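Local coordinates for precorrin-6Y C5,15-methyltransferase (Decarboxylating) (PDB 3E05), which probably methylates a precorrin intermediate with S-adenosyl-L-methionine in adenosylcobalamin biosynthesis, the chain being the C-terminal domain of the longer CbiET protein, at residues A17-L22 with L77-D82; A30-K35 with A52-E57; W45-G50 with D126-R131; N64-A69 with D105-D110. All blocks are in the same frame, centred on the assembly; numbering follows the deposited sequence.

Contact 1: A17-L22 with L77-D82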
loop_
_atom_site.group_PDB
_atom_site.type_symbol
_atom_site.label_atom_id
_atom_site.label_comp_id
_atom_site.label_asym_id
_atom_site.label_seq_id
_atom_site.Cartn_x
_atom_site.Cartn_y
_atom_site.Cartn_z
ATOM N N ALA D 17 7.943 16.778 20.777
ATOM C CA ALA D 17 8.112 15.970 21.971
ATOM C C ALA D 17 6.987 14.943 21.949
ATOM O O ALA D 17 5.799 15.302 21.929
ATOM C CB ALA D 17 8.031 16.832 23.223
ATOM N N THR D 18 7.368 13.669 21.917
ATOM C CA THR D 18 6.407 12.577 21.730
ATOM C C THR D 18 6.932 11.245 22.273
ATOM O O THR D 18 8.083 11.156 22.711
ATOM C CB THR D 18 5.989 12.433 20.226
ATOM O OG1 THR D 18 4.860 11.557 20.110
ATOM C CG2 THR D 18 7.142 11.936 19.346
ATOM N N ALA D 19 6.074 10.226 22.251
ATOM C CA ALA D 19 6.478 8.850 22.565
ATOM C C ALA D 19 6.470 8.029 21.284
ATOM O O ALA D 19 5.974 8.491 20.257
ATOM C CB ALA D 19 5.539 8.235 23.602
ATOM N N LYS D 20 7.024 6.820 21.349
ATOM C CA LYS D 20 6.964 5.870 20.240
ATOM C C LYS D 20 5.509 5.454 19.981
ATOM O O LYS D 20 4.758 5.181 20.924
ATOM C CB LYS D 20 7.852 4.656 20.537
ATOM C CG LYS D 20 7.813 3.554 19.483
ATOM C CD LYS D 20 8.954 2.558 19.656
ATOM C CE LYS D 20 10.200 2.986 18.886
ATOM N NZ LYS D 20 10.001 2.934 17.405
ATOM N N LYS D 21 5.119 5.472 18.702
ATOM C CA LYS D 21 3.771 5.097 18.232
ATOM C C LYS D 21 2.639 6.098 18.565
ATOM O O LYS D 21 1.486 5.868 18.193
ATOM C CB LYS D 21 3.389 3.666 18.673
ATOM C CG LYS D 21 4.245 2.546 18.076
ATOM C CD LYS D 21 3.768 2.151 16.678
ATOM C CE LYS D 21 4.515 0.929 16.141
ATOM N NZ LYS D 21 4.046 -0.355 16.742
ATOM N N LEU D 22 2.959 7.201 19.246
ATOM C CA LEU D 22 1.936 8.177 19.635
ATOM C C LEU D 22 1.607 9.216 18.549
ATOM O O LEU D 22 0.441 9.447 18.256
ATOM C CB LEU D 22 2.292 8.874 20.961
ATOM C CG LEU D 22 1.344 9.987 21.442
ATOM C CD1 LEU D 22 -0.021 9.433 21.813
ATOM C CD2 LEU D 22 1.933 10.802 22.601
ATOM N N LEU D 77 0.548 15.246 28.543
ATOM C CA LEU D 77 0.266 16.644 28.876
ATOM C C LEU D 77 1.519 17.518 28.850
ATOM O O LEU D 77 1.479 18.665 28.372
ATOM C CB LEU D 77 -0.419 16.762 30.231
ATOM C CG LEU D 77 -1.852 16.267 30.382
ATOM C CD1 LEU D 77 -2.168 16.211 31.862
ATOM C CD2 LEU D 77 -2.844 17.149 29.640
ATOM N N GLY D 78 2.624 16.961 29.352
ATOM C CA GLY D 78 3.918 17.633 29.333
ATOM C C GLY D 78 4.471 17.816 27.934
ATOM O O GLY D 78 5.039 18.881 27.621
ATOM N N PHE D 79 4.296 16.791 27.091
ATOM C CA PHE D 79 4.639 16.868 25.660
ATOM C C PHE D 79 3.886 18.027 25.018
ATOM O O PHE D 79 4.489 18.864 24.342
ATOM C CB PHE D 79 4.250 15.581 24.908
ATOM C CG PHE D 79 5.018 14.356 25.307
ATOM C CD1 PHE D 79 6.347 14.429 25.716
ATOM C CD2 PHE D 79 4.413 13.102 25.223
ATOM C CE1 PHE D 79 7.050 13.262 26.071
ATOM C CE2 PHE D 79 5.103 11.940 25.571
ATOM C CZ PHE D 79 6.423 12.020 25.990
ATOM N N ILE D 80 2.574 18.079 25.255
ATOM C CA ILE D 80 1.708 19.112 24.670
ATOM C C ILE D 80 2.153 20.516 25.080
ATOM O O ILE D 80 2.518 21.318 24.215
ATOM C CB ILE D 80 0.200 18.869 24.958
ATOM C CG1 ILE D 80 -0.241 17.537 24.334
ATOM C CG2 ILE D 80 -0.632 20.003 24.375
ATOM C CD1 ILE D 80 -1.644 17.093 24.705
ATOM N N ARG D 81 2.175 20.773 26.394
ATOM C CA ARG D 81 2.718 22.003 26.970
ATOM C C ARG D 81 4.015 22.448 26.292
ATOM O O ARG D 81 4.118 23.598 25.854
ATOM C CB ARG D 81 2.954 21.804 28.472
ATOM C CG ARG D 81 2.856 23.066 29.313
ATOM C CD ARG D 81 2.899 22.749 30.810
ATOM N NE ARG D 81 1.785 21.897 31.239
ATOM C CZ ARG D 81 1.910 20.629 31.630
ATOM N NH1 ARG D 81 3.105 20.045 31.653
ATOM N NH2 ARG D 81 0.836 19.940 31.999
ATOM N N ASP D 82 4.982 21.533 26.178
ATOM C CA ASP D 82 6.266 21.822 25.533
ATOM C C ASP D 82 6.096 22.158 24.053
ATOM O O ASP D 82 6.691 23.113 23.549
ATOM C CB ASP D 82 7.240 20.642 25.674
ATOM C CG ASP D 82 7.813 20.501 27.076
ATOM O OD1 ASP D 82 7.383 21.236 27.998
ATOM O OD2 ASP D 82 8.700 19.635 27.253
#

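Contact 2: A30-K35 with A52-E57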
loop_
_atom_site.group_PDB
_atom_site.type_symbol
_atom_site.label_atom_id
_atom_site.label_comp_id
_atom_site.label_asym_id
_atom_site.label_seq_id
_atom_site.Cartn_x
_atom_site.Cartn_y
_atom_site.Cartn_z
ATOM N N ALA D 30 -1.179 15.642 7.368
ATOM C CA ALA D 30 -1.590 16.504 6.248
ATOM C C ALA D 30 -2.919 16.041 5.652
ATOM O O ALA D 30 -3.829 16.844 5.491
ATOM C CB ALA D 30 -0.518 16.547 5.178
ATOM N N VAL D 31 -3.045 14.739 5.367
ATOM C CA VAL D 31 -4.312 14.192 4.841
ATOM C C VAL D 31 -5.470 14.412 5.841
ATOM O O VAL D 31 -6.577 14.781 5.443
ATOM C CB VAL D 31 -4.199 12.666 4.523
ATOM C CG1 VAL D 31 -5.484 12.155 3.869
ATOM C CG2 VAL D 31 -3.001 12.388 3.609
ATOM N N THR D 32 -5.189 14.217 7.121
ATOM C CA THR D 32 -6.190 14.424 8.205
ATOM C C THR D 32 -6.709 15.877 8.207
ATOM O O THR D 32 -7.930 16.114 8.217
ATOM C CB THR D 32 -5.590 14.045 9.572
ATOM O OG1 THR D 32 -5.277 12.655 9.585
ATOM C CG2 THR D 32 -6.537 14.346 10.741
ATOM N N LEU D 33 -5.784 16.826 8.136
ATOM C CA LEU D 33 -6.112 18.266 8.081
ATOM C C LEU D 33 -6.914 18.627 6.836
ATOM O O LEU D 33 -7.874 19.374 6.927
ATOM C CB LEU D 33 -4.832 19.092 8.160
ATOM C CG LEU D 33 -4.146 19.035 9.531
ATOM C CD1 LEU D 33 -2.729 19.490 9.393
ATOM C CD2 LEU D 33 -4.920 19.804 10.600
ATOM N N SER D 34 -6.526 18.062 5.686
ATOM C CA SER D 34 -7.305 18.115 4.449
ATOM C C SER D 34 -8.744 17.632 4.644
ATOM O O SER D 34 -9.689 18.335 4.290
ATOM C CB SER D 34 -6.622 17.264 3.363
ATOM O OG SER D 34 -6.941 17.719 2.070
ATOM N N LYS D 35 -8.892 16.450 5.233
ATOM C CA LYS D 35 -10.205 15.845 5.459
ATOM C C LYS D 35 -11.048 16.669 6.451
ATOM O O LYS D 35 -12.281 16.677 6.381
ATOM C CB LYS D 35 -10.063 14.394 5.960
ATOM C CG LYS D 35 -9.493 13.376 4.914
ATOM C CD LYS D 35 -10.312 13.301 3.624
ATOM C CE LYS D 35 -9.636 12.352 2.619
ATOM N NZ LYS D 35 -10.419 12.213 1.392
ATOM N N ALA D 52 -0.266 16.661 20.306
ATOM C CA ALA D 52 -0.983 17.815 19.761
ATOM C C ALA D 52 -0.495 18.288 18.398
ATOM O O ALA D 52 -0.762 19.422 18.017
ATOM C CB ALA D 52 -1.071 18.997 20.795
ATOM N N SER D 53 0.150 17.400 17.632
ATOM C CA SER D 53 0.666 17.773 16.308
ATOM C C SER D 53 -0.442 18.184 15.336
ATOM O O SER D 53 -0.247 19.089 14.522
ATOM C CB SER D 53 1.544 16.664 15.713
ATOM O OG SER D 53 0.770 15.542 15.334
ATOM N N VAL D 54 -1.600 17.528 15.429
ATOM C CA VAL D 54 -2.769 17.878 14.617
ATOM C C VAL D 54 -3.266 19.262 15.013
ATOM O O VAL D 54 -3.438 20.123 14.156
ATOM C CB VAL D 54 -3.907 16.837 14.743
ATOM C CG1 VAL D 54 -5.130 17.223 13.880
ATOM C CG2 VAL D 54 -3.379 15.426 14.362
ATOM N N SER D 55 -3.460 19.467 16.314
ATOM C CA SER D 55 -3.866 20.773 16.870
ATOM C C SER D 55 -2.934 21.893 16.442
ATOM O O SER D 55 -3.394 22.974 16.079
ATOM C CB SER D 55 -3.874 20.710 18.395
ATOM O OG SER D 55 -5.104 20.209 18.853
ATOM N N ILE D 56 -1.635 21.613 16.457
ATOM C CA ILE D 56 -0.624 22.634 16.173
ATOM C C ILE D 56 -0.627 23.063 14.703
ATOM O O ILE D 56 -0.653 24.255 14.399
ATOM C CB ILE D 56 0.771 22.190 16.655
ATOM C CG1 ILE D 56 0.845 22.298 18.183
ATOM C CG2 ILE D 56 1.884 22.996 16.007
ATOM C CD1 ILE D 56 2.049 21.609 18.772
ATOM N N GLU D 57 -0.626 22.102 13.785
ATOM C CA GLU D 57 -0.738 22.451 12.358
ATOM C C GLU D 57 -2.120 23.016 11.952
ATOM O O GLU D 57 -2.205 23.925 11.124
ATOM C CB GLU D 57 -0.258 21.289 11.465
ATOM C CG GLU D 57 1.258 21.084 11.549
ATOM C CD GLU D 57 1.786 20.067 10.576
ATOM O OE1 GLU D 57 0.998 19.543 9.763
ATOM O OE2 GLU D 57 2.993 19.772 10.630
#

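Contact 3: W45-G50 with D126-R131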
loop_
_atom_site.group_PDB
_atom_site.type_symbol
_atom_site.label_atom_id
_atom_site.label_comp_id
_atom_site.label_asym_id
_atom_site.label_seq_id
_atom_site.Cartn_x
_atom_site.Cartn_y
_atom_site.Cartn_z
ATOM N N TRP D 45 -12.358 20.794 18.233
ATOM C CA TRP D 45 -11.910 19.936 19.334
ATOM C C TRP D 45 -10.921 18.865 18.828
ATOM O O TRP D 45 -11.187 18.221 17.811
ATOM C CB TRP D 45 -13.094 19.208 19.969
ATOM C CG TRP D 45 -14.188 20.057 20.591
ATOM C CD1 TRP D 45 -14.166 21.406 20.845
ATOM C CD2 TRP D 45 -15.442 19.578 21.087
ATOM N NE1 TRP D 45 -15.353 21.799 21.435
ATOM C CE2 TRP D 45 -16.143 20.694 21.615
ATOM C CE3 TRP D 45 -16.048 18.318 21.129
ATOM C CZ2 TRP D 45 -17.424 20.582 22.171
ATOM C CZ3 TRP D 45 -17.334 18.211 21.678
ATOM C CH2 TRP D 45 -17.997 19.333 22.194
ATOM N N ASP D 46 -9.801 18.682 19.533
ATOM C CA ASP D 46 -8.863 17.600 19.259
ATOM C C ASP D 46 -8.904 16.674 20.486
ATOM O O ASP D 46 -8.246 16.925 21.504
ATOM C CB ASP D 46 -7.464 18.171 18.977
ATOM C CG ASP D 46 -6.381 17.108 18.763
ATOM O OD1 ASP D 46 -6.628 15.873 18.809
ATOM O OD2 ASP D 46 -5.231 17.538 18.525
ATOM N N ILE D 47 -9.707 15.615 20.374
ATOM C CA ILE D 47 -9.891 14.649 21.455
ATOM C C ILE D 47 -8.840 13.537 21.454
ATOM O O ILE D 47 -8.723 12.779 20.479
ATOM C CB ILE D 47 -11.304 14.054 21.425
ATOM C CG1 ILE D 47 -12.339 15.181 21.565
ATOM C CG2 ILE D 47 -11.479 12.993 22.537
ATOM C CD1 ILE D 47 -13.744 14.777 21.217
ATOM N N GLY D 48 -8.082 13.453 22.548
ATOM C CA GLY D 48 -6.959 12.527 22.660
ATOM C C GLY D 48 -5.797 13.092 21.873
ATOM O O GLY D 48 -5.295 12.453 20.940
ATOM N N ALA D 49 -5.357 14.286 22.261
ATOM C CA ALA D 49 -4.410 15.075 21.452
ATOM C C ALA D 49 -3.017 14.469 21.287
ATOM O O ALA D 49 -2.356 14.709 20.268
ATOM C CB ALA D 49 -4.332 16.505 21.951
ATOM N N GLY D 50 -2.583 13.675 22.264
ATOM C CA GLY D 50 -1.292 12.987 22.189
ATOM C C GLY D 50 -0.164 13.975 22.351
ATOM O O GLY D 50 0.103 14.429 23.452
ATOM N N ASP D 126 -21.374 10.119 20.645
ATOM C CA ASP D 126 -22.676 10.608 21.110
ATOM C C ASP D 126 -22.608 12.048 21.599
ATOM O O ASP D 126 -23.418 12.879 21.185
ATOM C CB ASP D 126 -23.228 9.714 22.221
ATOM C CG ASP D 126 -23.806 8.423 21.694
ATOM O OD1 ASP D 126 -24.627 7.816 22.402
ATOM O OD2 ASP D 126 -23.435 8.009 20.575
ATOM N N ALA D 127 -21.623 12.330 22.455
ATOM C CA ALA D 127 -21.419 13.662 23.018
ATOM C C ALA D 127 -21.067 14.699 21.947
ATOM O O ALA D 127 -21.626 15.796 21.947
ATOM C CB ALA D 127 -20.372 13.621 24.106
ATOM N N VAL D 128 -20.167 14.334 21.028
ATOM C CA VAL D 128 -19.801 15.180 19.881
ATOM C C VAL D 128 -20.977 15.466 18.945
ATOM O O VAL D 128 -21.154 16.607 18.503
ATOM C CB VAL D 128 -18.623 14.558 19.049
ATOM C CG1 VAL D 128 -18.479 15.259 17.714
ATOM C CG2 VAL D 128 -17.331 14.648 19.814
ATOM N N ASP D 129 -21.756 14.429 18.639
ATOM C CA ASP D 129 -22.916 14.519 17.742
ATOM C C ASP D 129 -23.960 15.522 18.256
ATOM O O ASP D 129 -24.509 16.308 17.478
ATOM C CB ASP D 129 -23.541 13.129 17.556
ATOM C CG ASP D 129 -24.894 13.164 16.853
ATOM O OD1 ASP D 129 -24.949 13.500 15.646
ATOM O OD2 ASP D 129 -25.906 12.822 17.508
ATOM N N ARG D 130 -24.198 15.509 19.566
ATOM C CA ARG D 130 -25.138 16.438 20.201
ATOM C C ARG D 130 -24.702 17.892 20.067
ATOM O O ARG D 130 -25.532 18.787 19.877
ATOM C CB ARG D 130 -25.355 16.063 21.673
ATOM C CG ARG D 130 -26.338 14.922 21.831
ATOM C CD ARG D 130 -26.012 14.021 23.005
ATOM N NE ARG D 130 -26.765 14.378 24.222
ATOM C CZ ARG D 130 -27.291 13.486 25.077
ATOM N NH1 ARG D 130 -27.955 13.915 26.157
ATOM N NH2 ARG D 130 -27.171 12.168 24.852
ATOM N N ARG D 131 -23.395 18.107 20.132
ATOM C CA ARG D 131 -22.821 19.445 20.132
ATOM C C ARG D 131 -22.448 19.990 18.748
ATOM O O ARG D 131 -22.303 21.207 18.595
ATOM C CB ARG D 131 -21.579 19.474 21.027
ATOM C CG ARG D 131 -21.809 19.025 22.483
ATOM C CD ARG D 131 -22.435 20.104 23.375
ATOM N NE ARG D 131 -21.777 21.403 23.238
ATOM C CZ ARG D 131 -20.660 21.768 23.855
ATOM N NH1 ARG D 131 -20.040 20.945 24.688
ATOM N NH2 ARG D 131 -20.162 22.977 23.638
#

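Contact 4: N64-A69 with D105-D110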
loop_
_atom_site.group_PDB
_atom_site.type_symbol
_atom_site.label_atom_id
_atom_site.label_comp_id
_atom_site.label_asym_id
_atom_site.label_seq_id
_atom_site.Cartn_x
_atom_site.Cartn_y
_atom_site.Cartn_z
ATOM N N ASN D 64 -6.936 32.600 13.393
ATOM C CA ASN D 64 -7.974 33.241 14.189
ATOM C C ASN D 64 -9.056 32.282 14.679
ATOM O O ASN D 64 -10.030 32.712 15.305
ATOM C CB ASN D 64 -8.578 34.418 13.416
ATOM C CG ASN D 64 -7.544 35.465 13.061
ATOM O OD1 ASN D 64 -7.028 36.170 13.934
ATOM N ND2 ASN D 64 -7.227 35.569 11.778
ATOM N N GLY D 65 -8.876 30.987 14.410
ATOM C CA GLY D 65 -9.736 29.956 14.985
ATOM C C GLY D 65 -9.387 29.652 16.434
ATOM O O GLY D 65 -8.384 30.154 16.952
ATOM N N ARG D 66 -10.209 28.828 17.086
ATOM C CA ARG D 66 -9.925 28.352 18.446
ATOM C C ARG D 66 -9.899 26.830 18.508
ATOM O O ARG D 66 -10.872 26.168 18.151
ATOM C CB ARG D 66 -10.949 28.885 19.458
ATOM C CG ARG D 66 -10.913 30.417 19.641
ATOM C CD ARG D 66 -11.903 30.877 20.694
ATOM N NE ARG D 66 -13.283 30.755 20.237
ATOM C CZ ARG D 66 -14.346 30.764 21.038
ATOM N NH1 ARG D 66 -14.193 30.876 22.352
ATOM N NH2 ARG D 66 -15.565 30.647 20.520
ATOM N N ILE D 67 -8.786 26.291 18.988
ATOM C CA ILE D 67 -8.584 24.841 19.065
ATOM C C ILE D 67 -8.458 24.389 20.515
ATOM O O ILE D 67 -7.731 24.992 21.303
ATOM C CB ILE D 67 -7.355 24.400 18.215
ATOM C CG1 ILE D 67 -7.594 24.702 16.732
ATOM C CG2 ILE D 67 -7.052 22.926 18.381
ATOM C CD1 ILE D 67 -6.875 25.890 16.232
ATOM N N PHE D 68 -9.185 23.331 20.864
ATOM C CA PHE D 68 -9.170 22.788 22.214
ATOM C C PHE D 68 -8.680 21.350 22.166
ATOM O O PHE D 68 -9.309 20.492 21.537
ATOM C CB PHE D 68 -10.562 22.904 22.843
ATOM C CG PHE D 68 -11.051 24.327 22.931
ATOM C CD1 PHE D 68 -10.729 25.113 24.040
ATOM C CD2 PHE D 68 -11.803 24.889 21.900
ATOM C CE1 PHE D 68 -11.150 26.441 24.122
ATOM C CE2 PHE D 68 -12.225 26.211 21.971
ATOM C CZ PHE D 68 -11.895 26.988 23.090
ATOM N N ALA D 69 -7.541 21.126 22.811
ATOM C CA ALA D 69 -6.823 19.859 22.780
ATOM C C ALA D 69 -6.971 19.135 24.108
ATOM O O ALA D 69 -6.406 19.559 25.132
ATOM C CB ALA D 69 -5.349 20.112 22.464
ATOM N N ASP D 105 -17.681 22.505 29.150
ATOM C CA ASP D 105 -17.198 23.881 29.281
ATOM C C ASP D 105 -16.667 24.482 27.973
ATOM O O ASP D 105 -16.438 25.698 27.891
ATOM C CB ASP D 105 -16.119 23.965 30.367
ATOM C CG ASP D 105 -16.695 23.920 31.780
ATOM O OD1 ASP D 105 -17.796 23.351 31.978
ATOM O OD2 ASP D 105 -16.037 24.453 32.701
ATOM N N LEU D 106 -16.473 23.633 26.962
ATOM C CA LEU D 106 -15.973 24.062 25.656
ATOM C C LEU D 106 -17.089 24.668 24.809
ATOM O O LEU D 106 -18.251 24.287 24.966
ATOM C CB LEU D 106 -15.350 22.867 24.921
ATOM C CG LEU D 106 -14.314 22.002 25.637
ATOM C CD1 LEU D 106 -13.961 20.829 24.742
ATOM C CD2 LEU D 106 -13.065 22.779 25.995
ATOM N N PRO D 107 -16.749 25.613 23.906
ATOM C CA PRO D 107 -17.752 26.050 22.936
ATOM C C PRO D 107 -18.070 24.943 21.942
ATOM O O PRO D 107 -17.236 24.046 21.730
ATOM C CB PRO D 107 -17.083 27.225 22.216
ATOM C CG PRO D 107 -15.679 27.170 22.543
ATOM C CD PRO D 107 -15.471 26.334 23.754
ATOM N N ASP D 108 -19.272 25.004 21.366
ATOM C CA ASP D 108 -19.699 24.073 20.324
ATOM C C ASP D 108 -18.709 24.031 19.160
ATOM O O ASP D 108 -18.201 25.072 18.729
ATOM C CB ASP D 108 -21.099 24.413 19.827
ATOM C CG ASP D 108 -22.149 24.273 20.913
ATOM O OD1 ASP D 108 -21.778 24.071 22.087
ATOM O OD2 ASP D 108 -23.350 24.368 20.593
ATOM N N PRO D 109 -18.393 22.814 18.694
ATOM C CA PRO D 109 -17.362 22.660 17.673
ATOM C C PRO D 109 -17.907 22.659 16.242
ATOM O O PRO D 109 -19.011 22.173 15.981
ATOM C CB PRO D 109 -16.759 21.307 18.019
ATOM C CG PRO D 109 -17.943 20.500 18.560
ATOM C CD PRO D 109 -18.951 21.507 19.109
ATOM N N ASP D 110 -17.129 23.241 15.337
ATOM C CA ASP D 110 -17.353 23.107 13.917
ATOM C C ASP D 110 -16.652 21.837 13.418
ATOM O O ASP D 110 -17.074 21.243 12.439
ATOM C CB ASP D 110 -16.759 24.299 13.177
ATOM C CG ASP D 110 -17.482 25.602 13.500
ATOM O OD1 ASP D 110 -18.633 25.738 13.068
ATOM O OD2 ASP D 110 -16.887 26.476 14.162
#

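Contact 1: A17-L22 with L77-D82
The loop that leads into helix 26-35 is laid against helix 74-86, with Phe79 of the helix meeting Ala17, Thr18, Ala19 and Leu22 of the loop. This helix follows the second strand of a Rossmann-like methyltransferase domain. Phe79 carries nearly all of the helix's side. Its CG lies anti to its own carbonyl carbon (chi1 -66°), and this sends the ring out from the helix and against the loop backbone. Thr18 CA sits over the centre of one ring face, 4.0 Å above the plane. At the root of the side chain, Phe79 CB comes within 3.4 Å of Ala17 O. The methyl of Ala17 lies 3.9 Å from Phe79 CD1. Phe79 CZ is 3.8 Å from Thr18 O. Along the CD2-CE2 side of the ring, Ala19 CB approaches Phe79 CE2 at 4.2 Å, and Leu22 CD2 approaches Phe79 CD2 at 4.3 Å.

The hydroxyl of Thr18 takes no part in this packing and is hydrogen-bonded to Ser51 OG. Ser51 OG is also bonded to Ala17 O, and Ala17 N is held by Asn83 OD1. The loop is therefore tied down by polar bonds to residues outside the two segments.

No hydrogen bond crosses between 17-22 and 77-82. One aromatic face rests on the backbone of Thr18, with methyl groups of Ala17, Ala19 and Leu22 around the ring, and all the touching residues are partly exposed. The attraction is therefore mainly dispersion and partial burial of apolar surface, while the bonds to Ser51 and Asn83 probably fix where the loop lies.

Contact 2: A30-K35 with A52-E57
Val54, two residues past the N-cap Ala52, is the first residue of 52-57 to meet helix 26-35. Its CG1 is anti to the backbone N (chi1 -180°), which carries this methyl to the neighbouring helix. There it lies 4.2 Å from Leu33 CD2, and the two side chains run past each other in opposite directions. Thr32 CG2 touches the same methyl more loosely, at 4.5 Å from Val54 CG1. The backbone of Val54 also takes part, with Leu33 CD2 lying 3.9 Å from Val54 O.

One turn later comes Glu57. Its chain crosses that of Leu33 at about a right angle. Leu33 CD1 is 3.7 Å from Glu57 CB and equally close to Glu57 OE1. The leucine thus forks, with CD2 on Val54 and CD1 on the glutamate. The carboxylate is buried but not left alone: OE2 forms a salt bridge with Arg29 NH1 and accepts a hydrogen bond from Ile11 N. Cutting Leu33 back to an alanine is likely to open a gap between the helices and leave Val54 CG1 and Glu57 CB without their main neighbour across the contact.

Val31, away from this interface, packs on Val31 of the third subunit, so helix 26-35 lies between its own domain and another chain. The short axes of 30-35 and 53-57 approach to 10.4 Å and cross at -60°. All the touching residues are buried. Strand 43-47 connects the two helices in sequence. Their packing side by side along the sheet is typical of the Rossmann-like fold of class I methyltransferases, where a helix precedes the first strand and another follows it.

Contact 3: W45-G50 with D126-R131
Arg131 NH2, in the guanidinium group whose face meets the edge of the Trp45 ring, is gripped twice: by a salt bridge to Asp108 OD1 and by a hydrogen bond to Leu106 O. Its neighbour NH1 is bonded to Leu103 O. The arginine chain bends twice, at chi2 and chi3, to lie beside the indole. Trp45 CZ2 stands 3.5 Å above the guanidinium plane, offset toward its rim. The two planes are 66° apart. Trp45 CH2 lies 3.6 Å from Arg131 NH1 and 3.8 Å from Arg131 CB.

Val128, one turn earlier in helix 121-131, comes next along the ring edge. Its CG2 is 4.0 Å from Trp45 CZ3 and 3.9 Å from Ile47 CD1. The indole N-H is used elsewhere: Trp45 NE1 is hydrogen-bonded to Pro107 O. A leucine in place of Trp45 would probably leave Pro107 O without its indole donor and take away the ring edge that now packs on the guanidinium face.

Segment 126-131 runs nearly antiparallel to strand 45-47 (174° between their directions). Helix 121-131, after strand 111-114, packs on one sheet face over strand 43-47, as in the Rossmann-like fold. No hydrogen bond joins the two segments, and the indole meets the guanidinium through its C-H edge, not as a cation-pi stack. The ring shields one side of the charged group, and the charge is probably balanced chiefly by Asp108.

Contact 4: N64-A69 with D105-D110
Phe68 and Pro107 bury the most surface here, and Leu106 comes next. The proline ring abuts one end of the phenyl ring. Pro107 CG is 3.6 Å from Phe68 CE2, and Pro107 CD is 3.7 Å from Phe68 CZ. The two side chains come from opposite directions. Leu106 takes the other end of the phenylalanine. Its CD2 lies 3.8 Å from Phe68 CD1 and 4.0 Å from Phe68 CB. With CD1 anti to CA (chi2 175°), the other branch, CD2, is turned to the phenylalanine.

Arg66, two residues before Phe68 on the same side of the strand, reaches over to the outer part of the proline. Its chain bends at chi3 (-71°) and brings a guanidinium face over Pro107 CG, with Arg66 NH1 4.0 Å from that atom. The same proline carbon touches both the aromatic ring and the guanidinium face, from directions roughly at right angles. Apolar contact dominates, and no hydrogen bond links the segments.

The loop 105-110 precedes strand 111-114, and it is pressed on one face of strand 66-71 near the start of that strand. Leu106 also packs on Val95 of strand 92-96, so the loop spans more than one strand. Backbone bonds tie Arg66 to Leu42 and Met44, and Ile67 to Asn91 and Thr93. On the opposite face of the sheet, Ile67 and Ala69 lie against Ser55 of helix 53-61.

Contacts 3 and 4 are nearest, with centres about 10 Å apart, and contacts 1 and 4 are farthest, at about 21 Å. Along the chain, contact 2 is nested within the loop closed by contact 1, and contact 4 within that of contact 3. Contacts 3 and 4 share the sheet through adjacent strands 43-47 and 66-71, and are bridged by Arg131. Contact 2 meets these strands through Ser55, which bonds Asp46. Ile80 links contact 1 to Ala52 of contact 2 and to Gly50 of contact 3. Contact 1 thus packs on the glycine-rich turn after strand 43-47, part of contact 3, which in class I methyltransferases usually lines the S-adenosylmethionine site.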